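Local coordinates for protein Tv2483 (Treponema vincentii, PDB 6DET) that binds L-arginine with high selectivity as a treponemal lipoprotein and probably delivers it to an ABC transporter, at residues D44-L49 and A173-L178; Q83-E88 and E148-G153; V191-Y196 and E217-A222. All coordinates share one frame; numbering follows the deposited sequence.

Interaction 1: residues D44-L49 and A173-L178. With ARG (arginine), chain B.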
loop_
_atom_site.group_PDB
_atom_site.type_symbol
_atom_site.label_atom_id
_atom_site.label_comp_id
_atom_site.label_asym_id
_atom_site.label_seq_id
_atom_site.Cartn_x
_atom_site.Cartn_y
_atom_site.Cartn_z
ATOM N N ASP A 44 -7.205 7.345 2.240
ATOM C CA ASP A 44 -7.407 8.322 1.181
ATOM C C ASP A 44 -6.351 9.428 1.181
ATOM O O ASP A 44 -6.607 10.508 0.639
ATOM C CB ASP A 44 -8.805 8.922 1.299
ATOM C CG ASP A 44 -8.949 9.810 2.500
ATOM O OD1 ASP A 44 -8.054 9.807 3.378
ATOM O OD2 ASP A 44 -9.950 10.536 2.550
ATOM N N PHE A 45 -5.170 9.157 1.751
ATOM C CA PHE A 45 -4.053 10.089 1.778
ATOM C C PHE A 45 -2.777 9.478 1.206
ATOM O O PHE A 45 -1.699 10.051 1.389
ATOM C CB PHE A 45 -3.788 10.566 3.221
ATOM C CG PHE A 45 -3.667 9.435 4.225
ATOM C CD1 PHE A 45 -4.744 9.059 5.013
ATOM C CD2 PHE A 45 -2.479 8.716 4.347
ATOM C CE1 PHE A 45 -4.627 8.018 5.940
ATOM C CE2 PHE A 45 -2.368 7.659 5.258
ATOM C CZ PHE A 45 -3.436 7.310 6.050
ATOM N N VAL A 46 -2.847 8.333 0.532
ATOM C CA VAL A 46 -1.606 7.686 0.078
ATOM C C VAL A 46 -1.212 8.291 -1.265
ATOM O O VAL A 46 -1.945 8.102 -2.241
ATOM C CB VAL A 46 -1.767 6.162 -0.049
ATOM C CG1 VAL A 46 -0.490 5.522 -0.543
ATOM C CG2 VAL A 46 -2.159 5.544 1.282
ATOM N N PRO A 47 -0.089 9.013 -1.384
ATOM C CA PRO A 47 0.247 9.618 -2.686
ATOM C C PRO A 47 0.326 8.592 -3.813
ATOM O O PRO A 47 0.670 7.425 -3.600
ATOM C CB PRO A 47 1.613 10.284 -2.433
ATOM C CG PRO A 47 1.636 10.558 -0.925
ATOM C CD PRO A 47 0.920 9.327 -0.352
ATOM N N ILE A 48 -0.022 9.048 -5.026
ATOM C CA ILE A 48 -0.070 8.235 -6.253
ATOM C C ILE A 48 -1.139 7.138 -6.259
ATOM O O ILE A 48 -1.863 6.989 -7.251
ATOM C CB ILE A 48 1.319 7.637 -6.557
ATOM C CG1 ILE A 48 2.411 8.702 -6.349
ATOM C CG2 ILE A 48 1.338 7.118 -7.978
ATOM C CD1 ILE A 48 3.840 8.272 -6.785
ATOM N N LEU A 49 -1.252 6.345 -5.185
ATOM C CA LEU A 49 -2.143 5.180 -5.201
ATOM C C LEU A 49 -3.606 5.534 -4.913
ATOM O O LEU A 49 -4.511 4.987 -5.555
ATOM C CB LEU A 49 -1.664 4.159 -4.171
ATOM C CG LEU A 49 -0.238 3.579 -4.350
ATOM C CD1 LEU A 49 0.018 2.545 -3.251
ATOM C CD2 LEU A 49 -0.075 2.969 -5.732
ATOM N N ALA A 173 -0.533 8.017 12.656
ATOM C CA ALA A 173 -1.771 7.667 11.970
ATOM C C ALA A 173 -1.803 8.028 10.491
ATOM O O ALA A 173 -2.645 7.486 9.757
ATOM C CB ALA A 173 -2.955 8.362 12.661
ATOM N N THR A 174 -0.967 8.960 10.038
ATOM C CA THR A 174 -0.895 9.297 8.622
ATOM C C THR A 174 0.549 9.411 8.154
ATOM O O THR A 174 1.500 9.533 8.943
ATOM C CB THR A 174 -1.599 10.617 8.294
ATOM O OG1 THR A 174 -0.812 11.716 8.774
ATOM C CG2 THR A 174 -2.986 10.692 8.941
ATOM N N ILE A 175 0.688 9.476 6.834
ATOM C CA ILE A 175 2.012 9.656 6.249
ATOM C C ILE A 175 2.501 11.077 6.497
ATOM O O ILE A 175 3.692 11.307 6.756
ATOM C CB ILE A 175 1.976 9.313 4.749
ATOM C CG1 ILE A 175 1.641 7.823 4.542
ATOM C CG2 ILE A 175 3.303 9.676 4.081
ATOM C CD1 ILE A 175 1.240 7.494 3.101
ATOM N N ASP A 176 1.592 12.058 6.436
ATOM C CA ASP A 176 2.010 13.438 6.686
ATOM C C ASP A 176 2.586 13.597 8.087
ATOM O O ASP A 176 3.516 14.388 8.289
ATOM C CB ASP A 176 0.836 14.397 6.485
ATOM C CG ASP A 176 0.660 14.825 5.031
ATOM O OD1 ASP A 176 1.565 14.571 4.207
ATOM O OD2 ASP A 176 -0.381 15.444 4.721
ATOM N N GLN A 177 2.063 12.846 9.062
ATOM C CA GLN A 177 2.573 12.944 10.428
ATOM C C GLN A 177 4.021 12.485 10.519
ATOM O O GLN A 177 4.801 13.037 11.310
ATOM C CB GLN A 177 1.691 12.132 11.375
ATOM C CG GLN A 177 0.441 12.917 11.785
ATOM C CD GLN A 177 -0.584 12.070 12.485
ATOM O OE1 GLN A 177 -0.311 10.940 12.878
ATOM N NE2 GLN A 177 -1.782 12.623 12.659
ATOM N N LEU A 178 4.394 11.461 9.743
ATOM C CA LEU A 178 5.794 11.045 9.716
ATOM C C LEU A 178 6.696 12.212 9.342
ATOM O O LEU A 178 7.708 12.476 10.004
ATOM C CB LEU A 178 5.993 9.891 8.725
ATOM C CG LEU A 178 5.051 8.692 8.852
ATOM C CD1 LEU A 178 5.364 7.712 7.742
ATOM C CD2 LEU A 178 5.176 8.021 10.218
HETATM N N ARG B . 2.171 -1.029 2.643
HETATM C CA ARG B . 1.466 -0.544 3.858
HETATM C C ARG B . 0.680 -1.694 4.478
HETATM O O ARG B . 0.400 -2.674 3.763
HETATM C CB ARG B . 0.517 0.605 3.522
HETATM C CG ARG B . 1.211 1.883 3.064
HETATM C CD ARG B . 0.249 2.994 2.652
HETATM N NE ARG B . -0.530 3.439 3.791
HETATM C CZ ARG B . -1.820 3.184 3.978
HETATM N NH1 ARG B . -2.391 3.624 5.103
HETATM N NH2 ARG B . -2.526 2.491 3.084
HETATM O OXT ARG B . 0.320 -1.628 5.661
#
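Phe-45 lays its ring against the start of the helix that begins at Ile-175, and this aromatic-aliphatic packing carries most of the contact. The ring's CE2 is 4.1 Å from Ile-175 CG1, and one face has Thr-174 CB above its centre. Its CZ end lies 3.8 Å from Ala-173 O. With chi1 at 51°, the ring is tucked between its own backbone N and carbonyl carbon, which swings it over the loop of 173-174. The second apolar group is built round Ile-175: its CD1 end meets CD of the Pro-47 ring at 3.9 Å and brushes Val-46 CG2 more loosely at 4.3 Å.

The contact across the segments is apolar; within 173-178 two bonds fix the helix start. Thr-174 is the N-cap, its OG1 accepting from Gln-177 N at 3.1 Å, while Ala-173 N donates to Gln-177 OE1.

Val-46 CG2 lies 3.6 Å from NH2 of the bound arginine and Phe-45 CZ also comes near its guanidinium, so the loop 44-49 lines that end of the pocket. Phe-45 and Ile-175 both rest on Glu-148 of strand 143-148, and Tyr-196 of helix 194-197 touches Val-46, Pro-47 and Ile-175, placing helix 175-184 against the loop after strand 37-42.

Interaction 2: residues Q83-E88 and E148-G153; sequences QWAQKE and EADTAG. With ARG (arginine), chain B.
Trp-84 and Lys-87 meet the 148-151 turn on the inner, closely packed side of this contact. The indole is sandwiched: Lys-87 CD lies over the centre of one face, and the ligand's guanidinium leans, tilted, over the other, with arginine NH2 3.3 Å above the ring plane toward the rim, consistent with a cation-pi contribution. Trp-84 CG stands opposite its backbone N (chi1 -164°), which carries the indole into the pocket so that NE1 donates to arginine OXT at 2.9 Å. Glu-148, extended beyond CG, grips the guanidinium with both oxygens: its OE1 accepts from arginine NE, and its OE2 from arginine NH1, each at 2.8 Å. Thr-151 CG2 packs 3.8 Å from Trp-84 NE1.

A hydrogen bond joins the two segments, from Lys-87 NZ to Asp-150 O, 3.0 Å long and in the carbonyl plane. A bend at chi4 (-67°) also lets NZ donate to Trp-84 O, reaching it from above the carbonyl plane. Within the type II turn 148-151, Thr-151 OG1 donates to Glu-148 O at 2.7 Å.

Toward solvent the contact is looser. Ala-85 and Asp-150 are exposed, and Asp-150 is poorly ordered; its carboxylate lies beside Ala-85 CB, with OD1 5.0 Å from Lys-87 NZ and not paired with it.

Chemically, the ligand's cationic end is read by a carboxylate and an aromatic face together, while its carboxylate takes the indole N-H; this combination is consistent with selectivity for arginine.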
loop_
_atom_site.group_PDB
_atom_site.type_symbol
_atom_site.label_atom_id
_atom_site.label_comp_id
_atom_site.label_asym_id
_atom_site.label_seq_id
_atom_site.Cartn_x
_atom_site.Cartn_y
_atom_site.Cartn_z
ATOM N N GLN A 83 -9.983 3.701 8.488
ATOM C CA GLN A 83 -8.860 3.797 9.418
ATOM C C GLN A 83 -7.982 2.566 9.214
ATOM O O GLN A 83 -8.456 1.435 9.362
ATOM C CB GLN A 83 -9.363 3.867 10.859
ATOM C CG GLN A 83 -8.275 3.980 11.898
ATOM C CD GLN A 83 -7.516 5.276 11.776
ATOM O OE1 GLN A 83 -6.389 5.312 11.273
ATOM N NE2 GLN A 83 -8.136 6.357 12.223
ATOM N N TRP A 84 -6.714 2.765 8.840
ATOM C CA TRP A 84 -5.924 1.623 8.410
ATOM C C TRP A 84 -5.860 0.553 9.492
ATOM O O TRP A 84 -5.841 -0.645 9.185
ATOM C CB TRP A 84 -4.509 2.078 8.022
ATOM C CG TRP A 84 -3.716 1.064 7.211
ATOM C CD1 TRP A 84 -2.531 0.452 7.581
ATOM C CD2 TRP A 84 -4.011 0.582 5.893
ATOM N NE1 TRP A 84 -2.098 -0.385 6.585
ATOM C CE2 TRP A 84 -2.981 -0.325 5.540
ATOM C CE3 TRP A 84 -5.042 0.817 4.982
ATOM C CZ2 TRP A 84 -2.960 -0.997 4.324
ATOM C CZ3 TRP A 84 -5.018 0.146 3.754
ATOM C CH2 TRP A 84 -3.980 -0.751 3.443
ATOM N N ALA A 85 -5.784 0.972 10.767
ATOM C CA ALA A 85 -5.631 0.024 11.868
ATOM C C ALA A 85 -6.851 -0.871 12.029
ATOM O O ALA A 85 -6.746 -1.934 12.649
ATOM C CB ALA A 85 -5.382 0.772 13.183
ATOM N N GLN A 86 -7.991 -0.469 11.473
ATOM C CA GLN A 86 -9.251 -1.202 11.563
ATOM C C GLN A 86 -9.510 -2.095 10.358
ATOM O O GLN A 86 -10.596 -2.683 10.267
ATOM C CB GLN A 86 -10.430 -0.219 11.688
ATOM C CG GLN A 86 -10.481 0.573 12.992
ATOM C CD GLN A 86 -10.383 -0.324 14.200
ATOM O OE1 GLN A 86 -11.261 -1.147 14.442
ATOM N NE2 GLN A 86 -9.292 -0.197 14.949
ATOM N N LYS A 87 -8.558 -2.187 9.424
ATOM C CA LYS A 87 -8.859 -2.761 8.119
ATOM C C LYS A 87 -9.290 -4.217 8.237
ATOM O O LYS A 87 -10.192 -4.653 7.517
ATOM C CB LYS A 87 -7.644 -2.603 7.174
ATOM C CG LYS A 87 -6.328 -3.238 7.616
ATOM C CD LYS A 87 -5.200 -2.859 6.661
ATOM C CE LYS A 87 -3.871 -3.345 7.212
ATOM N NZ LYS A 87 -3.528 -2.593 8.478
ATOM N N GLU A 88 -8.677 -4.988 9.137
ATOM C CA GLU A 88 -9.035 -6.405 9.247
ATOM C C GLU A 88 -10.468 -6.582 9.753
ATOM O O GLU A 88 -11.219 -7.436 9.252
ATOM C CB GLU A 88 -8.052 -7.112 10.178
ATOM C CG GLU A 88 -8.218 -8.612 10.125
ATOM C CD GLU A 88 -7.277 -9.368 11.040
ATOM O OE1 GLU A 88 -6.625 -8.734 11.897
ATOM O OE2 GLU A 88 -7.209 -10.612 10.902
ATOM N N GLU A 148 4.219 4.460 10.045
ATOM C CA GLU A 148 2.763 4.450 10.020
ATOM C C GLU A 148 2.237 3.229 10.792
ATOM O O GLU A 148 2.732 2.106 10.632
ATOM C CB GLU A 148 2.279 4.479 8.567
ATOM C CG GLU A 148 0.797 4.700 8.425
ATOM C CD GLU A 148 0.306 4.751 6.961
ATOM O OE1 GLU A 148 1.011 4.311 6.015
ATOM O OE2 GLU A 148 -0.842 5.210 6.768
ATOM N N ALA A 149 1.267 3.456 11.673
ATOM C CA ALA A 149 0.719 2.375 12.478
ATOM C C ALA A 149 0.105 1.288 11.608
ATOM O O ALA A 149 -0.492 1.566 10.568
ATOM C CB ALA A 149 -0.356 2.897 13.425
ATOM N N ASP A 150 0.229 0.043 12.080
ATOM C CA ASP A 150 -0.392 -1.137 11.465
ATOM C C ASP A 150 0.032 -1.351 10.018
ATOM O O ASP A 150 -0.763 -1.824 9.194
ATOM C CB ASP A 150 -1.917 -1.070 11.554
ATOM C CG ASP A 150 -2.416 -1.155 12.973
ATOM O OD1 ASP A 150 -2.692 -2.282 13.427
ATOM O OD2 ASP A 150 -2.523 -0.100 13.636
ATOM N N THR A 151 1.301 -1.049 9.717
ATOM C CA THR A 151 1.879 -1.310 8.410
ATOM C C THR A 151 3.015 -2.322 8.475
ATOM O O THR A 151 3.735 -2.484 7.482
ATOM C CB THR A 151 2.410 -0.027 7.769
ATOM O OG1 THR A 151 3.466 0.512 8.591
ATOM C CG2 THR A 151 1.310 1.009 7.582
ATOM N N ALA A 152 3.216 -2.980 9.619
ATOM C CA ALA A 152 4.371 -3.853 9.842
ATOM C C ALA A 152 5.689 -3.129 9.594
ATOM O O ALA A 152 6.703 -3.759 9.267
ATOM C CB ALA A 152 4.311 -5.110 8.971
ATOM N N GLY A 153 5.707 -1.803 9.736
ATOM C CA GLY A 153 6.966 -1.085 9.638
ATOM C C GLY A 153 7.856 -1.345 10.830
ATOM O O GLY A 153 9.082 -1.396 10.702
HETATM N N ARG B . 2.171 -1.029 2.643
HETATM C CA ARG B . 1.466 -0.544 3.858
HETATM C C ARG B . 0.680 -1.694 4.478
HETATM O O ARG B . 0.400 -2.674 3.763
HETATM C CB ARG B . 0.517 0.605 3.522
HETATM C CG ARG B . 1.211 1.883 3.064
HETATM C CD ARG B . 0.249 2.994 2.652
HETATM N NE ARG B . -0.530 3.439 3.791
HETATM C CZ ARG B . -1.820 3.184 3.978
HETATM N NH1 ARG B . -2.391 3.624 5.103
HETATM N NH2 ARG B . -2.526 2.491 3.084
HETATM O OXT ARG B . 0.320 -1.628 5.661
#

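Interaction 3: residues V191-Y196 and E217-A222; sequences VVDLIY and EYYTFA. With ARG (arginine), chain B.
Tyr-219 and Asp-193 make the polar core of this buried contact. Tyr-219 OH donates to Asp-193 OD2 at 2.7 Å, meeting that oxygen on its anti side, 27° out of the carboxylate plane. The same OD2 accepts from the ligand's alpha-amino N at 2.8 Å, so two donors grip one oxygen and the tyrosine probably helps fix the carboxylate that the ligand's amino group uses. Ring and carboxylate planes are turned 48° apart.

Apolar packing lies along the ring's edge. Ile-195 CG2 is 3.6 Å from Tyr-219 CE2, the two side chains sliding past each other in opposite directions. Tyr-196 crosses Tyr-219 at about a right angle and sends CE1 to within 3.8 Å of the ligand's CD, touching its aliphatic chain obliquely.

Two acids also come close, with Asp-193 OD1 4.4 Å from Glu-217 OE2. Lys-124 forms salt bridges to Asp-193 OD1 and Glu-217 OE1 and probably offsets their repulsion.

Strand 120-129 lies between the segments, bonded antiparallel to both strand 189-193 and strand 215-223, and its Asn-122 touches Asp-193 and Tyr-219. Strand 98-104 also pairs antiparallel with 215-223, while helix 194-197 leads off from the end of strand 189-193 and presents Tyr-196 to Ile-175 of helix 175-184.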
loop_
_atom_site.group_PDB
_atom_site.type_symbol
_atom_site.label_atom_id
_atom_site.label_comp_id
_atom_site.label_asym_id
_atom_site.label_seq_id
_atom_site.Cartn_x
_atom_site.Cartn_y
_atom_site.Cartn_z
ATOM N N VAL A 191 10.106 5.507 8.274
ATOM C CA VAL A 191 9.939 4.446 7.273
ATOM C C VAL A 191 8.790 4.834 6.354
ATOM O O VAL A 191 7.702 5.208 6.824
ATOM C CB VAL A 191 9.655 3.083 7.924
ATOM C CG1 VAL A 191 9.421 2.013 6.836
ATOM C CG2 VAL A 191 10.770 2.676 8.800
ATOM N N VAL A 192 9.017 4.744 5.044
ATOM C CA VAL A 192 7.968 4.965 4.058
ATOM C C VAL A 192 8.108 3.882 3.000
ATOM O O VAL A 192 9.130 3.190 2.920
ATOM C CB VAL A 192 8.040 6.369 3.423
ATOM C CG1 VAL A 192 7.815 7.451 4.481
ATOM C CG2 VAL A 192 9.398 6.612 2.758
ATOM N N ASP A 193 7.048 3.709 2.202
ATOM C CA ASP A 193 7.107 2.800 1.062
ATOM C C ASP A 193 7.646 3.565 -0.135
ATOM O O ASP A 193 7.215 4.692 -0.420
ATOM C CB ASP A 193 5.746 2.194 0.687
ATOM C CG ASP A 193 5.206 1.203 1.710
ATOM O OD1 ASP A 193 5.913 0.810 2.657
ATOM O OD2 ASP A 193 4.028 0.778 1.529
ATOM N N LEU A 194 8.598 2.945 -0.833
ATOM C CA LEU A 194 9.124 3.535 -2.054
ATOM C C LEU A 194 8.018 3.959 -3.012
ATOM O O LEU A 194 8.050 5.072 -3.548
ATOM C CB LEU A 194 10.066 2.533 -2.737
ATOM C CG LEU A 194 10.707 3.010 -4.036
ATOM C CD1 LEU A 194 11.612 4.195 -3.770
ATOM C CD2 LEU A 194 11.498 1.858 -4.649
ATOM N N ILE A 195 7.020 3.087 -3.241
ATOM C CA ILE A 195 6.063 3.300 -4.331
ATOM C C ILE A 195 5.323 4.630 -4.169
ATOM O O ILE A 195 5.163 5.391 -5.134
ATOM C CB ILE A 195 5.072 2.118 -4.424
ATOM C CG1 ILE A 195 5.759 0.926 -5.116
ATOM C CG2 ILE A 195 3.803 2.514 -5.154
ATOM C CD1 ILE A 195 5.935 1.088 -6.652
ATOM N N TYR A 196 4.828 4.921 -2.968
ATOM C CA TYR A 196 4.063 6.159 -2.820
ATOM C C TYR A 196 4.961 7.359 -2.613
ATOM O O TYR A 196 4.452 8.487 -2.597
ATOM C CB TYR A 196 2.992 6.052 -1.694
ATOM C CG TYR A 196 3.467 5.915 -0.251
ATOM C CD1 TYR A 196 3.163 4.775 0.503
ATOM C CD2 TYR A 196 4.137 6.964 0.383
ATOM C CE1 TYR A 196 3.562 4.666 1.816
ATOM C CE2 TYR A 196 4.553 6.864 1.689
ATOM C CZ TYR A 196 4.264 5.736 2.415
ATOM O OH TYR A 196 4.666 5.656 3.729
ATOM N N GLU A 217 9.294 -6.203 -1.187
ATOM C CA GLU A 217 7.906 -6.592 -0.957
ATOM C C GLU A 217 7.155 -6.622 -2.272
ATOM O O GLU A 217 7.615 -6.103 -3.298
ATOM C CB GLU A 217 7.135 -5.594 -0.043
ATOM C CG GLU A 217 7.786 -5.197 1.211
ATOM C CD GLU A 217 7.034 -4.096 1.986
ATOM O OE1 GLU A 217 7.467 -3.837 3.128
ATOM O OE2 GLU A 217 6.106 -3.426 1.468
ATOM N N TYR A 218 5.940 -7.158 -2.187
ATOM C CA TYR A 218 4.918 -7.036 -3.203
ATOM C C TYR A 218 3.675 -6.409 -2.603
ATOM O O TYR A 218 3.370 -6.628 -1.424
ATOM C CB TYR A 218 4.513 -8.383 -3.776
ATOM C CG TYR A 218 5.711 -9.178 -4.218
ATOM C CD1 TYR A 218 6.338 -8.900 -5.422
ATOM C CD2 TYR A 218 6.221 -10.196 -3.422
ATOM C CE1 TYR A 218 7.446 -9.621 -5.820
ATOM C CE2 TYR A 218 7.323 -10.924 -3.817
ATOM C CZ TYR A 218 7.934 -10.633 -5.015
ATOM O OH TYR A 218 9.038 -11.359 -5.411
ATOM N N TYR A 219 2.995 -5.617 -3.416
ATOM C CA TYR A 219 1.683 -5.079 -3.098
ATOM C C TYR A 219 0.634 -6.022 -3.676
ATOM O O TYR A 219 0.843 -6.625 -4.733
ATOM C CB TYR A 219 1.477 -3.705 -3.724
ATOM C CG TYR A 219 2.109 -2.503 -3.006
ATOM C CD1 TYR A 219 2.608 -2.603 -1.724
ATOM C CD2 TYR A 219 2.098 -1.278 -3.626
ATOM C CE1 TYR A 219 3.117 -1.435 -1.054
ATOM C CE2 TYR A 219 2.600 -0.132 -3.006
ATOM C CZ TYR A 219 3.102 -0.229 -1.728
ATOM O OH TYR A 219 3.537 0.928 -1.105
ATOM N N THR A 220 -0.507 -6.082 -3.006
ATOM C CA THR A 220 -1.640 -6.900 -3.426
ATOM C C THR A 220 -2.924 -6.150 -3.100
ATOM O O THR A 220 -2.904 -5.008 -2.597
ATOM C CB THR A 220 -1.583 -8.277 -2.738
ATOM O OG1 THR A 220 -2.630 -9.138 -3.218
ATOM C CG2 THR A 220 -1.718 -8.145 -1.243
ATOM N N PHE A 221 -4.061 -6.793 -3.387
ATOM C CA PHE A 221 -5.357 -6.371 -2.883
ATOM C C PHE A 221 -5.863 -7.490 -1.982
ATOM O O PHE A 221 -5.808 -8.666 -2.371
ATOM C CB PHE A 221 -6.334 -6.092 -4.014
ATOM C CG PHE A 221 -5.840 -5.113 -5.010
ATOM C CD1 PHE A 221 -5.340 -3.865 -4.601
ATOM C CD2 PHE A 221 -5.845 -5.416 -6.355
ATOM C CE1 PHE A 221 -4.874 -2.984 -5.550
ATOM C CE2 PHE A 221 -5.380 -4.522 -7.289
ATOM C CZ PHE A 221 -4.897 -3.309 -6.880
ATOM N N ALA A 222 -6.284 -7.137 -0.765
ATOM C CA ALA A 222 -6.602 -8.107 0.288
ATOM C C ALA A 222 -8.112 -8.337 0.388
ATOM O O ALA A 222 -8.891 -7.376 0.407
ATOM C CB ALA A 222 -6.077 -7.621 1.643
HETATM N N ARG B . 2.171 -1.029 2.643
HETATM C CA ARG B . 1.466 -0.544 3.858
HETATM C C ARG B . 0.680 -1.694 4.478
HETATM O O ARG B . 0.400 -2.674 3.763
HETATM C CB ARG B . 0.517 0.605 3.522
HETATM C CG ARG B . 1.211 1.883 3.064
HETATM C CD ARG B . 0.249 2.994 2.652
HETATM N NE ARG B . -0.530 3.439 3.791
HETATM C CZ ARG B . -1.820 3.184 3.978
HETATM N NH1 ARG B . -2.391 3.624 5.103
HETATM N NH2 ARG B . -2.526 2.491 3.084
HETATM O OXT ARG B . 0.320 -1.628 5.661
#

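From the N terminus, the loop 44-49 after strand 37-42 comes first and waits until 173-178 to close interaction 1, the widest span of the three. Interaction 2 opens and closes within that span, joining the 3-10 turn 84-86 and the start of helix 87-92 to the turn at the end of strand 143-148. Interaction 3 follows both in series, bringing strand 189-193 and helix 194-197 to strand 215-223. No two of the contacts cross along the chain. In space interaction 1 touches both of the others, through Glu-148 and through Tyr-196, whereas interactions 2 and 3 approach only to about 5 Å between nearest atoms. All three line the arginine pocket.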